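Local structure of THUMP domain-containing protein (Pyrococcus horikoshii, 1VBK) at residues V4-G9 with G49-K54; K24-N29 with G173-T178; L65-G70 with Y230-K235. The protein is of unproven function but probably binds RNA and ATP, as a THUMP-domain relative of the tRNA-modifying and thiamine-biosynthesis protein ThiI. All blocks are in the same frame, centred on the assembly; numbering follows the deposited sequence.

In the fold
All three contacts are buried. Interaction 1 lies within the ferredoxin-like part and joins two of its strands by a backbone ladder; interaction 2 sets helix 19-36 against the loop leading to strand 181-185, and interaction 3 joins that part to a loop of the ThiI-family region, both through side-chain bonds and bridging waters. Leu26 and Met27 of helix 19-36 pack on Ile51 of interaction 1, and Leu26 also meets the turn at 173-178, beside Ile25 and Asn29. Interactions 2 and 3 are neighbours, centres about 8 Å apart. Chemistry follows place: aliphatic side chains and two arginines sharing Glu155 on the sheet, an amide on a turn carbonyl in interaction 2, arginine on tyrosines in interaction 3.

Interaction 1 (V4-G9 with G49-K54); sequences VIVRYG and GRIIVK
Val6 and Ile51 form one rung of an antiparallel ladder: Val6 N donates a hydrogen bond to Ile51 O at 2.8 Å, and Ile51 N donates one back to Val6 O at 3.1 Å. Val4 and Val53 make the next hydrogen-bonded pair. Between these rungs, the non-hydrogen-bonded Ile5 and Ile52 lie side by side on the other face, with Ile5 CG1 4.1 Å from Ile52 CD1. On the face of Val6, Ile51 CG1 comes within 3.5 Å of Tyr8 CE2, the two side chains crossing nearly at right angles. Arg50 bends at chi2 (-79°), bringing its guanidinium beside Arg7: Arg7 CD sits over one face, 3.6 Å from Arg50 CZ, while Arg50 NH2 approaches the edge of the Arg7 guanidinium. The two planes are 79° apart.

In the ferredoxin-like sheet, strand 3-8 runs between strands 50-54 and 71-81. Helix 19-36 packs on the Val6 face through Leu26 and Met27, and its Glu23 is hydrogen-bonded to Tyr8 OH. Arg7 NH1 is hydrogen-bonded to Ser73 OG and Ser75 OG, while Glu155 forms salt bridges with NE of both arginines, one carboxylate oxygen to each, so the neighbouring positive charges share a counter-ion that they probably keep ionised.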
loop_
_atom_site.group_PDB
_atom_site.type_symbol
_atom_site.label_atom_id
_atom_site.label_comp_id
_atom_site.label_asym_id
_atom_site.label_seq_id
_atom_site.Cartn_x
_atom_site.Cartn_y
_atom_site.Cartn_z
ATOM N N VAL A 4 28.317 -18.789 -4.141
ATOM C CA VAL A 4 27.598 -18.875 -2.881
ATOM C C VAL A 4 26.213 -19.393 -3.257
ATOM O O VAL A 4 25.551 -18.827 -4.129
ATOM C CB VAL A 4 27.431 -17.505 -2.179
ATOM C CG1 VAL A 4 26.543 -17.668 -0.954
ATOM C CG2 VAL A 4 28.792 -16.954 -1.749
ATOM N N ILE A 5 25.802 -20.491 -2.630
ATOM C CA ILE A 5 24.484 -21.063 -2.873
ATOM C C ILE A 5 23.541 -20.452 -1.845
ATOM O O ILE A 5 23.805 -20.499 -0.642
ATOM C CB ILE A 5 24.471 -22.598 -2.670
ATOM C CG1 ILE A 5 25.481 -23.269 -3.608
ATOM C CG2 ILE A 5 23.065 -23.147 -2.929
ATOM C CD1 ILE A 5 25.682 -24.748 -3.315
ATOM N N VAL A 6 22.450 -19.864 -2.318
ATOM C CA VAL A 6 21.469 -19.259 -1.433
ATOM C C VAL A 6 20.187 -20.076 -1.543
ATOM O O VAL A 6 19.624 -20.210 -2.630
ATOM C CB VAL A 6 21.195 -17.802 -1.831
ATOM C CG1 VAL A 6 20.086 -17.209 -0.946
ATOM C CG2 VAL A 6 22.480 -16.990 -1.693
ATOM N N ARG A 7 19.744 -20.635 -0.420
ATOM C CA ARG A 7 18.534 -21.457 -0.398
ATOM C C ARG A 7 17.407 -20.716 0.297
ATOM O O ARG A 7 17.631 -20.002 1.273
ATOM C CB ARG A 7 18.807 -22.786 0.315
ATOM C CG ARG A 7 20.057 -23.491 -0.197
ATOM C CD ARG A 7 20.241 -24.884 0.408
ATOM N NE ARG A 7 21.503 -25.461 -0.039
ATOM C CZ ARG A 7 22.685 -25.180 0.505
ATOM N NH1 ARG A 7 22.768 -24.337 1.530
ATOM N NH2 ARG A 7 23.789 -25.714 0.000
ATOM N N TYR A 8 16.190 -20.902 -0.202
ATOM C CA TYR A 8 15.027 -20.223 0.355
ATOM C C TYR A 8 13.765 -21.052 0.188
ATOM O O TYR A 8 13.776 -22.111 -0.445
ATOM C CB TYR A 8 14.854 -18.870 -0.338
ATOM C CG TYR A 8 14.904 -18.976 -1.845
ATOM C CD1 TYR A 8 13.759 -19.283 -2.583
ATOM C CD2 TYR A 8 16.112 -18.819 -2.531
ATOM C CE1 TYR A 8 13.812 -19.431 -3.968
ATOM C CE2 TYR A 8 16.180 -18.971 -3.915
ATOM C CZ TYR A 8 15.027 -19.277 -4.626
ATOM O OH TYR A 8 15.090 -19.448 -5.990
ATOM N N GLY A 9 12.671 -20.554 0.748
ATOM C CA GLY A 9 11.411 -21.261 0.652
ATOM C C GLY A 9 11.358 -22.376 1.673
ATOM O O GLY A 9 12.338 -23.099 1.860
ATOM N N GLY A 49 14.875 -23.110 -8.157
ATOM C CA GLY A 49 14.658 -22.945 -6.729
ATOM C C GLY A 49 15.847 -22.528 -5.892
ATOM O O GLY A 49 15.754 -22.479 -4.667
ATOM N N ARG A 50 16.958 -22.223 -6.550
ATOM C CA ARG A 50 18.174 -21.797 -5.870
ATOM C C ARG A 50 18.666 -20.483 -6.459
ATOM O O ARG A 50 18.401 -20.174 -7.617
ATOM C CB ARG A 50 19.289 -22.833 -6.066
ATOM C CG ARG A 50 19.132 -24.131 -5.302
ATOM C CD ARG A 50 19.539 -23.941 -3.856
ATOM N NE ARG A 50 19.789 -25.211 -3.178
ATOM C CZ ARG A 50 18.842 -26.028 -2.729
ATOM N NH1 ARG A 50 17.563 -25.718 -2.879
ATOM N NH2 ARG A 50 19.181 -27.155 -2.115
ATOM N N ILE A 51 19.379 -19.713 -5.650
ATOM C CA ILE A 51 19.978 -18.481 -6.129
ATOM C C ILE A 51 21.477 -18.734 -6.033
ATOM O O ILE A 51 21.976 -19.248 -5.023
ATOM C CB ILE A 51 19.586 -17.265 -5.274
ATOM C CG1 ILE A 51 18.191 -16.791 -5.680
ATOM C CG2 ILE A 51 20.602 -16.129 -5.471
ATOM C CD1 ILE A 51 17.619 -15.695 -4.789
ATOM N N ILE A 52 22.186 -18.413 -7.103
ATOM C CA ILE A 52 23.618 -18.602 -7.141
ATOM C C ILE A 52 24.270 -17.242 -7.302
ATOM O O ILE A 52 23.879 -16.458 -8.171
ATOM C CB ILE A 52 24.047 -19.492 -8.342
ATOM C CG1 ILE A 52 23.443 -20.897 -8.215
ATOM C CG2 ILE A 52 25.577 -19.562 -8.422
ATOM C CD1 ILE A 52 23.955 -21.712 -7.027
ATOM N N VAL A 53 25.248 -16.963 -6.447
ATOM C CA VAL A 53 25.997 -15.720 -6.523
ATOM C C VAL A 53 27.400 -16.107 -6.976
ATOM O O VAL A 53 28.128 -16.747 -6.226
ATOM C CB VAL A 53 26.116 -15.024 -5.144
ATOM C CG1 VAL A 53 26.951 -13.757 -5.272
ATOM C CG2 VAL A 53 24.745 -14.698 -4.603
ATOM N N LYS A 54 27.770 -15.766 -8.207
ATOM C CA LYS A 54 29.116 -16.078 -8.678
ATOM C C LYS A 54 30.025 -14.977 -8.151
ATOM O O LYS A 54 29.834 -13.803 -8.482
ATOM C CB LYS A 54 29.182 -16.110 -10.210
ATOM C CG LYS A 54 28.649 -17.381 -10.855
ATOM C CD LYS A 54 28.804 -17.298 -12.372
ATOM C CE LYS A 54 28.346 -18.565 -13.067
ATOM N NZ LYS A 54 28.339 -18.399 -14.550
HETATM O O HOH W 1 16.285 -23.006 -2.258
HETATM O O HOH W 2 13.115 -22.660 -3.538
#

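Interaction 2 (K24-N29 with G173-T178); sequences KILMNN and GLPIGT
Ile25 and Asn29, one turn apart on helix 19-36 of the ferredoxin-like part, press against a type II beta turn, Pro175 to Thr178, in the loop leading to strand 181-185. From the helix outward, Ile25 CB is 3.9 Å from Thr178 CG2; the CG2 branch, anti to the backbone N, passes 3.4 Å from Ile176 O and meets Pro175 CB; CD1 at the tip closes to 3.6 Å from Thr178 CG2. Leu26 CB also touches Pro175 CG.

The polar grip belongs to Asn29. Its ND2 donates to Ile176 O at 3.0 Å, nearly straight (165°), landing on a lone pair in the carbonyl plane, with the acceptor close to the amide plane. A water accepts from ND2 and Ile176 N, a second lies between Asn29 OD1 and Ile176 O, and Asn28 ND2 bonds Asn29 OD1, helping fix the amide's rotation. Replacing Asn29 by a leucine would probably leave Ile176 O without its side-chain donor and cut the water links between helix and turn.

At Gly177's backbone angles a side chain would jam against the preceding carbonyl. The turn is closed twice at Pro175 O, which accepts from Thr178 N and, at 2.7 Å, from Thr178 OG1.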
loop_
_atom_site.group_PDB
_atom_site.type_symbol
_atom_site.label_atom_id
_atom_site.label_comp_id
_atom_site.label_asym_id
_atom_site.label_seq_id
_atom_site.Cartn_x
_atom_site.Cartn_y
_atom_site.Cartn_z
ATOM N N LYS A 24 12.844 -12.501 -7.536
ATOM C CA LYS A 24 13.370 -11.240 -8.057
ATOM C C LYS A 24 13.634 -10.236 -6.944
ATOM O O LYS A 24 14.645 -9.531 -6.960
ATOM C CB LYS A 24 12.400 -10.639 -9.072
ATOM C CG LYS A 24 12.366 -11.408 -10.378
ATOM C CD LYS A 24 11.395 -10.802 -11.366
ATOM C CE LYS A 24 11.452 -11.553 -12.684
ATOM N NZ LYS A 24 10.483 -10.994 -13.654
ATOM N N ILE A 25 12.724 -10.175 -5.980
ATOM C CA ILE A 25 12.857 -9.253 -4.855
ATOM C C ILE A 25 14.028 -9.681 -3.965
ATOM O O ILE A 25 14.801 -8.846 -3.485
ATOM C CB ILE A 25 11.539 -9.205 -4.043
ATOM C CG1 ILE A 25 10.422 -8.605 -4.905
ATOM C CG2 ILE A 25 11.725 -8.385 -2.784
ATOM C CD1 ILE A 25 9.036 -8.644 -4.257
ATOM N N LEU A 26 14.174 -10.987 -3.762
ATOM C CA LEU A 26 15.279 -11.491 -2.947
ATOM C C LEU A 26 16.627 -11.213 -3.624
ATOM O O LEU A 26 17.589 -10.823 -2.960
ATOM C CB LEU A 26 15.114 -12.991 -2.688
ATOM C CG LEU A 26 16.225 -13.703 -1.900
ATOM C CD1 LEU A 26 16.518 -12.965 -0.599
ATOM C CD2 LEU A 26 15.790 -15.140 -1.616
ATOM N N MET A 27 16.706 -11.402 -4.940
ATOM C CA MET A 27 17.962 -11.132 -5.641
ATOM C C MET A 27 18.284 -9.647 -5.572
ATOM O O MET A 27 19.450 -9.262 -5.509
ATOM C CB MET A 27 17.890 -11.574 -7.108
ATOM C CG MET A 27 17.889 -13.079 -7.287
ATOM S SD MET A 27 18.140 -13.570 -8.992
ATOM C CE MET A 27 16.449 -13.412 -9.617
ATOM N N ASN A 28 17.243 -8.818 -5.594
ATOM C CA ASN A 28 17.415 -7.368 -5.513
ATOM C C ASN A 28 18.062 -7.008 -4.179
ATOM O O ASN A 28 19.012 -6.233 -4.124
ATOM C CB ASN A 28 16.062 -6.659 -5.612
ATOM C CG ASN A 28 16.172 -5.166 -5.364
ATOM O OD1 ASN A 28 16.595 -4.411 -6.237
ATOM N ND2 ASN A 28 15.810 -4.737 -4.162
ATOM N N ASN A 29 17.535 -7.582 -3.103
ATOM C CA ASN A 29 18.052 -7.322 -1.770
ATOM C C ASN A 29 19.472 -7.860 -1.594
ATOM O O ASN A 29 20.289 -7.262 -0.895
ATOM C CB ASN A 29 17.103 -7.922 -0.727
ATOM C CG ASN A 29 15.693 -7.353 -0.833
ATOM O OD1 ASN A 29 15.483 -6.313 -1.469
ATOM N ND2 ASN A 29 14.724 -8.020 -0.207
ATOM N N GLY A 173 12.344 -16.147 7.482
ATOM C CA GLY A 173 11.474 -15.002 7.264
ATOM C C GLY A 173 11.139 -14.828 5.794
ATOM O O GLY A 173 11.175 -15.793 5.025
ATOM N N LEU A 174 10.818 -13.599 5.396
ATOM C CA LEU A 174 10.463 -13.309 4.008
ATOM C C LEU A 174 11.274 -12.119 3.501
ATOM O O LEU A 174 11.636 -11.232 4.268
ATOM C CB LEU A 174 8.961 -13.019 3.908
ATOM C CG LEU A 174 8.044 -14.175 4.336
ATOM C CD1 LEU A 174 6.607 -13.690 4.446
ATOM C CD2 LEU A 174 8.139 -15.323 3.325
ATOM N N PRO A 175 11.577 -12.087 2.195
ATOM C CA PRO A 175 12.358 -10.979 1.638
ATOM C C PRO A 175 11.704 -9.617 1.880
ATOM O O PRO A 175 10.497 -9.464 1.714
ATOM C CB PRO A 175 12.440 -11.324 0.150
ATOM C CG PRO A 175 12.286 -12.823 0.124
ATOM C CD PRO A 175 11.213 -13.055 1.149
ATOM N N ILE A 176 12.508 -8.635 2.277
ATOM C CA ILE A 176 11.993 -7.290 2.523
ATOM C C ILE A 176 11.361 -6.775 1.232
ATOM O O ILE A 176 11.992 -6.783 0.177
ATOM C CB ILE A 176 13.127 -6.330 2.957
ATOM C CG1 ILE A 176 13.644 -6.740 4.342
ATOM C CG2 ILE A 176 12.624 -4.883 2.973
ATOM C CD1 ILE A 176 14.706 -5.831 4.908
ATOM N N GLY A 177 10.110 -6.337 1.322
ATOM C CA GLY A 177 9.428 -5.831 0.145
ATOM C C GLY A 177 8.349 -6.748 -0.407
ATOM O O GLY A 177 7.469 -6.294 -1.135
ATOM N N THR A 178 8.402 -8.032 -0.066
ATOM C CA THR A 178 7.406 -8.978 -0.561
ATOM C C THR A 178 6.070 -8.860 0.164
ATOM O O THR A 178 5.048 -9.339 -0.329
ATOM C CB THR A 178 7.894 -10.440 -0.431
ATOM O OG1 THR A 178 8.206 -10.722 0.941
ATOM C CG2 THR A 178 9.120 -10.672 -1.293
HETATM O O HOH W 3 15.351 -9.484 2.320
HETATM O O HOH W 4 13.062 -5.020 -1.750
#

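Interaction 3 (L65-G70 with Y230-K235); sequences LVRVFG and YSYGSK
With CG anti to its carbonyl carbon (chi1 -62°), Arg67 lays its methylenes across Tyr230, and then bends at chi3 (-58°), which carries the guanidinium on to Tyr232. The methylene groups do the first touching. Arg67 CG comes 3.6 Å from Tyr230 CE1, and Arg67 CD stands over the Tyr230 ring face, 4.0 Å from its centroid and 18° off the normal, a CH-pi contact; the guanidinium plane is almost perpendicular to that ring. At the tip, Arg67 NH1 donates to Tyr232 OH at 2.8 Å in a nearly straight bond, the oxygen lying in the guanidinium plane at its edge. NE adds a weak, long bond to the same hydroxyl, while its stronger partner is the carbonyl of Arg229.

Here the loop between helix 58-65 and strand 71-81 of the ferredoxin-like part meets the loop ahead of strand 239-241, an outer strand of the parallel sheet of the ThiI-family half. Both loops contain tight turns, type I from Leu65 to Val68 and type II from Ser231 to Ser234.

Phe69 CE2 approaches Tyr230 O at 3.3 Å, and the Phe69 and Tyr230 rings each meet Phe196 edge to face. Val68 CG2 packs against Tyr232 CD1 at 4.2 Å. A water ties the two backbones together, donating to Arg67 O and Tyr230 O, each at 2.7 Å, and accepting from Phe69 N.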
loop_
_atom_site.group_PDB
_atom_site.type_symbol
_atom_site.label_atom_id
_atom_site.label_comp_id
_atom_site.label_asym_id
_atom_site.label_seq_id
_atom_site.Cartn_x
_atom_site.Cartn_y
_atom_site.Cartn_z
ATOM N N LEU A 65 25.257 -11.970 3.499
ATOM C CA LEU A 65 23.947 -12.517 3.175
ATOM C C LEU A 65 23.198 -13.127 4.355
ATOM O O LEU A 65 21.984 -13.321 4.288
ATOM C CB LEU A 65 24.073 -13.527 2.027
ATOM C CG LEU A 65 24.591 -12.870 0.739
ATOM C CD1 LEU A 65 24.473 -13.838 -0.426
ATOM C CD2 LEU A 65 23.791 -11.599 0.446
ATOM N N VAL A 66 23.912 -13.437 5.430
ATOM C CA VAL A 66 23.258 -13.979 6.617
ATOM C C VAL A 66 22.228 -12.965 7.120
ATOM O O VAL A 66 21.231 -13.333 7.740
ATOM C CB VAL A 66 24.278 -14.242 7.763
ATOM C CG1 VAL A 66 23.541 -14.613 9.043
ATOM C CG2 VAL A 66 25.223 -15.364 7.375
ATOM N N ARG A 67 22.465 -11.685 6.843
ATOM C CA ARG A 67 21.557 -10.633 7.306
ATOM C C ARG A 67 20.414 -10.285 6.357
ATOM O O ARG A 67 19.689 -9.310 6.583
ATOM C CB ARG A 67 22.350 -9.362 7.630
ATOM C CG ARG A 67 23.380 -9.547 8.749
ATOM C CD ARG A 67 23.893 -8.204 9.250
ATOM N NE ARG A 67 24.498 -7.406 8.185
ATOM C CZ ARG A 67 25.721 -7.600 7.700
ATOM N NH1 ARG A 67 26.180 -6.825 6.727
ATOM N NH2 ARG A 67 26.493 -8.555 8.198
ATOM N N VAL A 68 20.246 -11.084 5.308
ATOM C CA VAL A 68 19.186 -10.860 4.327
ATOM C C VAL A 68 17.991 -11.777 4.597
ATOM O O VAL A 68 18.082 -12.997 4.440
ATOM C CB VAL A 68 19.714 -11.108 2.897
ATOM C CG1 VAL A 68 18.586 -10.962 1.872
ATOM C CG2 VAL A 68 20.837 -10.119 2.595
ATOM N N PHE A 69 16.867 -11.188 5.000
ATOM C CA PHE A 69 15.677 -11.976 5.302
ATOM C C PHE A 69 15.140 -12.736 4.094
ATOM O O PHE A 69 15.242 -12.277 2.958
ATOM C CB PHE A 69 14.585 -11.076 5.887
ATOM C CG PHE A 69 14.975 -10.415 7.180
ATOM C CD1 PHE A 69 15.404 -11.178 8.264
ATOM C CD2 PHE A 69 14.918 -9.029 7.316
ATOM C CE1 PHE A 69 15.772 -10.573 9.466
ATOM C CE2 PHE A 69 15.285 -8.410 8.518
ATOM C CZ PHE A 69 15.713 -9.185 9.595
ATOM N N GLY A 70 14.563 -13.906 4.350
ATOM C CA GLY A 70 14.026 -14.713 3.272
ATOM C C GLY A 70 14.970 -15.846 2.903
ATOM O O GLY A 70 14.599 -16.765 2.168
ATOM N N TYR A 230 20.206 -4.773 8.443
ATOM C CA TYR A 230 19.238 -5.837 8.196
ATOM C C TYR A 230 18.105 -5.317 7.315
ATOM O O TYR A 230 17.060 -5.953 7.208
ATOM C CB TYR A 230 18.634 -6.302 9.525
ATOM C CG TYR A 230 19.563 -7.100 10.407
ATOM C CD1 TYR A 230 19.715 -8.474 10.227
ATOM C CD2 TYR A 230 20.291 -6.486 11.424
ATOM C CE1 TYR A 230 20.570 -9.217 11.039
ATOM C CE2 TYR A 230 21.150 -7.221 12.239
ATOM C CZ TYR A 230 21.282 -8.584 12.040
ATOM O OH TYR A 230 22.129 -9.315 12.840
ATOM N N SER A 231 18.314 -4.170 6.676
ATOM C CA SER A 231 17.257 -3.565 5.869
ATOM C C SER A 231 17.501 -3.463 4.366
ATOM O O SER A 231 16.830 -2.687 3.686
ATOM C CB SER A 231 16.949 -2.167 6.409
ATOM O OG SER A 231 18.028 -1.289 6.140
ATOM N N TYR A 232 18.441 -4.239 3.845
ATOM C CA TYR A 232 18.736 -4.190 2.418
ATOM C C TYR A 232 17.465 -4.396 1.596
ATOM O O TYR A 232 16.715 -5.348 1.812
ATOM C CB TYR A 232 19.784 -5.247 2.068
ATOM C CG TYR A 232 20.974 -5.215 2.995
ATOM C CD1 TYR A 232 21.155 -6.207 3.957
ATOM C CD2 TYR A 232 21.905 -4.177 2.933
ATOM C CE1 TYR A 232 22.236 -6.168 4.837
ATOM C CE2 TYR A 232 22.989 -4.127 3.812
ATOM C CZ TYR A 232 23.147 -5.127 4.759
ATOM O OH TYR A 232 24.215 -5.095 5.627
ATOM N N GLY A 233 17.222 -3.485 0.658
ATOM C CA GLY A 233 16.031 -3.577 -0.167
ATOM C C GLY A 233 15.086 -2.414 0.075
ATOM O O GLY A 233 14.170 -2.172 -0.711
ATOM N N SER A 234 15.293 -1.699 1.175
ATOM C CA SER A 234 14.456 -0.546 1.491
ATOM C C SER A 234 15.335 0.690 1.403
ATOM O O SER A 234 16.556 0.570 1.314
ATOM C CB SER A 234 13.885 -0.665 2.904
ATOM O OG SER A 234 14.900 -0.487 3.874
ATOM N N LYS A 235 14.723 1.873 1.425
ATOM C CA LYS A 235 15.489 3.114 1.361
ATOM C C LYS A 235 16.378 3.236 2.591
ATOM O O LYS A 235 17.487 3.769 2.523
ATOM C CB LYS A 235 14.550 4.320 1.253
ATOM C CG LYS A 235 13.941 4.488 -0.134
ATOM C CD LYS A 235 15.038 4.624 -1.191
ATOM C CE LYS A 235 14.472 4.697 -2.603
ATOM N NZ LYS A 235 13.652 5.921 -2.817
HETATM O O HOH W 5 17.495 -8.136 5.622
#